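PDB 3TCV: GCN5-related N-acetyltransferase from Brucella melitensis biovar Abortus 2308, which probably transfers an acetyl group from acetyl-coenzyme A to an amine, perhaps the N-terminal amino group of a protein. Local coordinates for residues 184-190 / 202-208. Numbering follows the deposited sequence. Where two conformers were deposited one is given.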
loop_
_atom_site.group_PDB
_atom_site.type_symbol
_atom_site.label_atom_id
_atom_site.label_comp_id
_atom_site.label_asym_id
_atom_site.label_seq_id
_atom_site.Cartn_x
_atom_site.Cartn_y
_atom_site.Cartn_z
ATOM N N PHE B 184 0.317 -1.599 -17.812
ATOM C CA PHE B 184 0.789 -1.267 -16.445
ATOM C C PHE B 184 2.253 -1.647 -16.379
ATOM O O PHE B 184 2.653 -2.678 -16.952
ATOM C CB PHE B 184 0.020 -2.012 -15.350
ATOM C CG PHE B 184 -1.427 -1.627 -15.202
ATOM C CD1 PHE B 184 -1.821 -0.693 -14.239
ATOM C CD2 PHE B 184 -2.416 -2.214 -15.984
ATOM C CE1 PHE B 184 -3.164 -0.364 -14.063
ATOM C CE2 PHE B 184 -3.742 -1.871 -15.824
ATOM C CZ PHE B 184 -4.133 -0.945 -14.873
ATOM N N ARG B 185 3.050 -0.863 -15.654
ATOM C CA ARG B 185 4.472 -1.126 -15.501
ATOM C C ARG B 185 4.736 -1.739 -14.134
ATOM O O ARG B 185 4.288 -1.221 -13.143
ATOM C CB ARG B 185 5.232 0.193 -15.619
ATOM C CG ARG B 185 6.741 0.088 -15.596
ATOM C CD ARG B 185 7.377 1.461 -15.727
ATOM N NE ARG B 185 7.026 2.076 -16.995
ATOM C CZ ARG B 185 7.717 1.976 -18.134
ATOM N NH1 ARG B 185 7.270 2.588 -19.229
ATOM N NH2 ARG B 185 8.850 1.300 -18.194
ATOM N N PHE B 186 5.466 -2.844 -14.083
ATOM C CA PHE B 186 5.816 -3.465 -12.850
ATOM C C PHE B 186 6.660 -2.527 -11.999
ATOM O O PHE B 186 7.580 -1.889 -12.508
ATOM C CB PHE B 186 6.607 -4.736 -13.134
ATOM C CG PHE B 186 7.099 -5.436 -11.909
ATOM C CD1 PHE B 186 6.273 -6.314 -11.201
ATOM C CD2 PHE B 186 8.407 -5.289 -11.514
ATOM C CE1 PHE B 186 6.737 -6.966 -10.074
ATOM C CE2 PHE B 186 8.880 -5.935 -10.387
ATOM C CZ PHE B 186 8.056 -6.792 -9.689
ATOM N N GLU B 187 6.345 -2.502 -10.707
ATOM C CA GLU B 187 7.093 -1.762 -9.692
ATOM C C GLU B 187 7.790 -2.636 -8.665
ATOM O O GLU B 187 8.900 -2.306 -8.223
ATOM C CB GLU B 187 6.151 -0.760 -9.009
ATOM C CG GLU B 187 5.777 0.354 -9.952
ATOM C CD GLU B 187 4.874 1.399 -9.346
ATOM O OE1 GLU B 187 4.124 1.074 -8.402
ATOM O OE2 GLU B 187 4.902 2.541 -9.839
ATOM N N GLY B 188 7.143 -3.720 -8.226
ATOM C CA GLY B 188 7.753 -4.568 -7.226
ATOM C C GLY B 188 6.811 -5.542 -6.571
ATOM O O GLY B 188 5.597 -5.531 -6.835
ATOM N N ILE B 189 7.382 -6.378 -5.697
ATOM C CA ILE B 189 6.652 -7.437 -5.009
ATOM C C ILE B 189 6.745 -7.226 -3.480
ATOM O O ILE B 189 7.847 -7.204 -2.930
ATOM C CB ILE B 189 7.200 -8.831 -5.378
ATOM C CG1 ILE B 189 6.896 -9.157 -6.850
ATOM C CG2 ILE B 189 6.610 -9.883 -4.441
ATOM C CD1 ILE B 189 7.839 -10.211 -7.442
ATOM N N PHE B 190 5.581 -7.088 -2.833
ATOM C CA PHE B 190 5.489 -7.017 -1.397
ATOM C C PHE B 190 5.418 -8.454 -0.886
ATOM O O PHE B 190 4.384 -9.147 -1.032
ATOM C CB PHE B 190 4.258 -6.235 -0.914
ATOM C CG PHE B 190 4.349 -4.714 -1.051
ATOM C CD1 PHE B 190 5.356 -4.091 -1.777
ATOM C CD2 PHE B 190 3.367 -3.913 -0.458
ATOM C CE1 PHE B 190 5.386 -2.705 -1.915
ATOM C CE2 PHE B 190 3.395 -2.524 -0.590
ATOM C CZ PHE B 190 4.416 -1.935 -1.315
ATOM N N ASP B 202 2.346 -13.045 -1.841
ATOM C CA ASP B 202 3.228 -11.941 -2.149
ATOM C C ASP B 202 2.499 -11.141 -3.220
ATOM O O ASP B 202 2.028 -11.732 -4.205
ATOM C CB ASP B 202 4.545 -12.428 -2.716
ATOM C CG ASP B 202 5.278 -13.393 -1.802
ATOM O OD1 ASP B 202 5.199 -13.321 -0.558
ATOM O OD2 ASP B 202 5.976 -14.261 -2.374
ATOM N N THR B 203 2.402 -9.827 -3.043
ATOM C CA THR B 203 1.686 -8.978 -4.001
ATOM C C THR B 203 2.626 -8.312 -4.999
ATOM O O THR B 203 3.516 -7.587 -4.605
ATOM C CB THR B 203 0.865 -7.908 -3.266
ATOM O OG1 THR B 203 -0.152 -8.548 -2.473
ATOM C CG2 THR B 203 0.237 -6.940 -4.279
ATOM N N ALA B 204 2.365 -8.544 -6.289
ATOM C CA ALA B 204 2.968 -7.849 -7.426
ATOM C C ALA B 204 2.177 -6.570 -7.689
ATOM O O ALA B 204 0.941 -6.607 -7.856
ATOM C CB ALA B 204 2.922 -8.745 -8.663
ATOM N N TRP B 205 2.897 -5.454 -7.742
ATOM C CA TRP B 205 2.364 -4.099 -7.991
ATOM C C TRP B 205 2.797 -3.557 -9.323
ATOM O O TRP B 205 3.969 -3.672 -9.712
ATOM C CB TRP B 205 2.887 -3.130 -6.927
ATOM C CG TRP B 205 2.275 -3.319 -5.574
ATOM C CD1 TRP B 205 2.801 -4.026 -4.501
ATOM C CD2 TRP B 205 0.982 -2.808 -5.107
ATOM N NE1 TRP B 205 1.934 -4.001 -3.436
ATOM C CE2 TRP B 205 0.836 -3.269 -3.732
ATOM C CE3 TRP B 205 -0.020 -2.020 -5.664
ATOM C CZ2 TRP B 205 -0.274 -2.951 -2.968
ATOM C CZ3 TRP B 205 -1.143 -1.720 -4.888
ATOM C CH2 TRP B 205 -1.250 -2.172 -3.563
ATOM N N PHE B 206 1.855 -2.903 -9.995
ATOM C CA PHE B 206 2.072 -2.298 -11.294
ATOM C C PHE B 206 1.308 -0.984 -11.321
ATOM O O PHE B 206 0.297 -0.833 -10.631
ATOM C CB PHE B 206 1.524 -3.159 -12.437
ATOM C CG PHE B 206 1.890 -4.627 -12.409
ATOM C CD1 PHE B 206 2.806 -5.144 -13.310
ATOM C CD2 PHE B 206 1.215 -5.511 -11.570
ATOM C CE1 PHE B 206 3.107 -6.503 -13.324
ATOM C CE2 PHE B 206 1.530 -6.855 -11.558
ATOM C CZ PHE B 206 2.475 -7.354 -12.434
ATOM N N SER B 207 1.734 -0.071 -12.186
ATOM C CA SER B 207 1.076 1.214 -12.298
ATOM C C SER B 207 1.124 1.805 -13.692
ATOM O O SER B 207 2.039 1.519 -14.494
ATOM C CB SER B 207 1.661 2.214 -11.328
ATOM O OG SER B 207 2.959 2.661 -11.701
ATOM N N VAL B 208 0.127 2.632 -13.957
ATOM C CA VAL B 208 0.107 3.528 -15.109
ATOM C C VAL B 208 0.110 4.954 -14.524
ATOM O O VAL B 208 -0.716 5.278 -13.671
ATOM C CB VAL B 208 -1.116 3.316 -16.022
ATOM C CG1 VAL B 208 -1.176 4.365 -17.119
ATOM C CG2 VAL B 208 -1.053 1.942 -16.674
#
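A classic beta bulge interrupts the antiparallel hairpin of strands 185-196 and 199-209: Glu-187 and Gly-188 both face Trp-205. Glu-187 N donates to Trp-205 O (2.8 Å), and Trp-205 N returns a bond to Gly-188 O (2.8 Å), lying nearly along its C=O axis. The hydrogen-bonded pairs on either side are Arg-185 with Ser-207 and Phe-190 with Thr-203. The carboxylate of Glu-187 meets Ser-207. With CG beside its own backbone N (chi1 -70°) and the chain extended beyond, its OE2 receives the proton of Ser-207 OG at 2.7 Å, met from well above the carboxylate plane. Arg-163 completes a salt bridge to OE1, and Arg-191 of the second subunit one to OE2.

In this GNAT fold strand 185-196 forms one edge of the sheet within the chain, strand 199-209 running between 163-169 and 185-196. On the same face as Ser-207, Trp-205 turns the edge of its indole toward the face of Phe-190, NE1 standing 3.3 Å from Phe-190 CD2 with the planes at 54°. Phe-190 also meets Phe-190 and Trp-205 of the second subunit, and Trp-205 meets its Phe-190, which places this face in the dimer interface. The other face, toward helix 173-182, holds a second edge-to-face pair: Phe-186 directs its edge at Phe-206, CD1 to CE1 3.8 Å, planes at 72°. Beyond it, Val-208 CG2 lies over the Phe-184 ring, 3.7 Å from CD1.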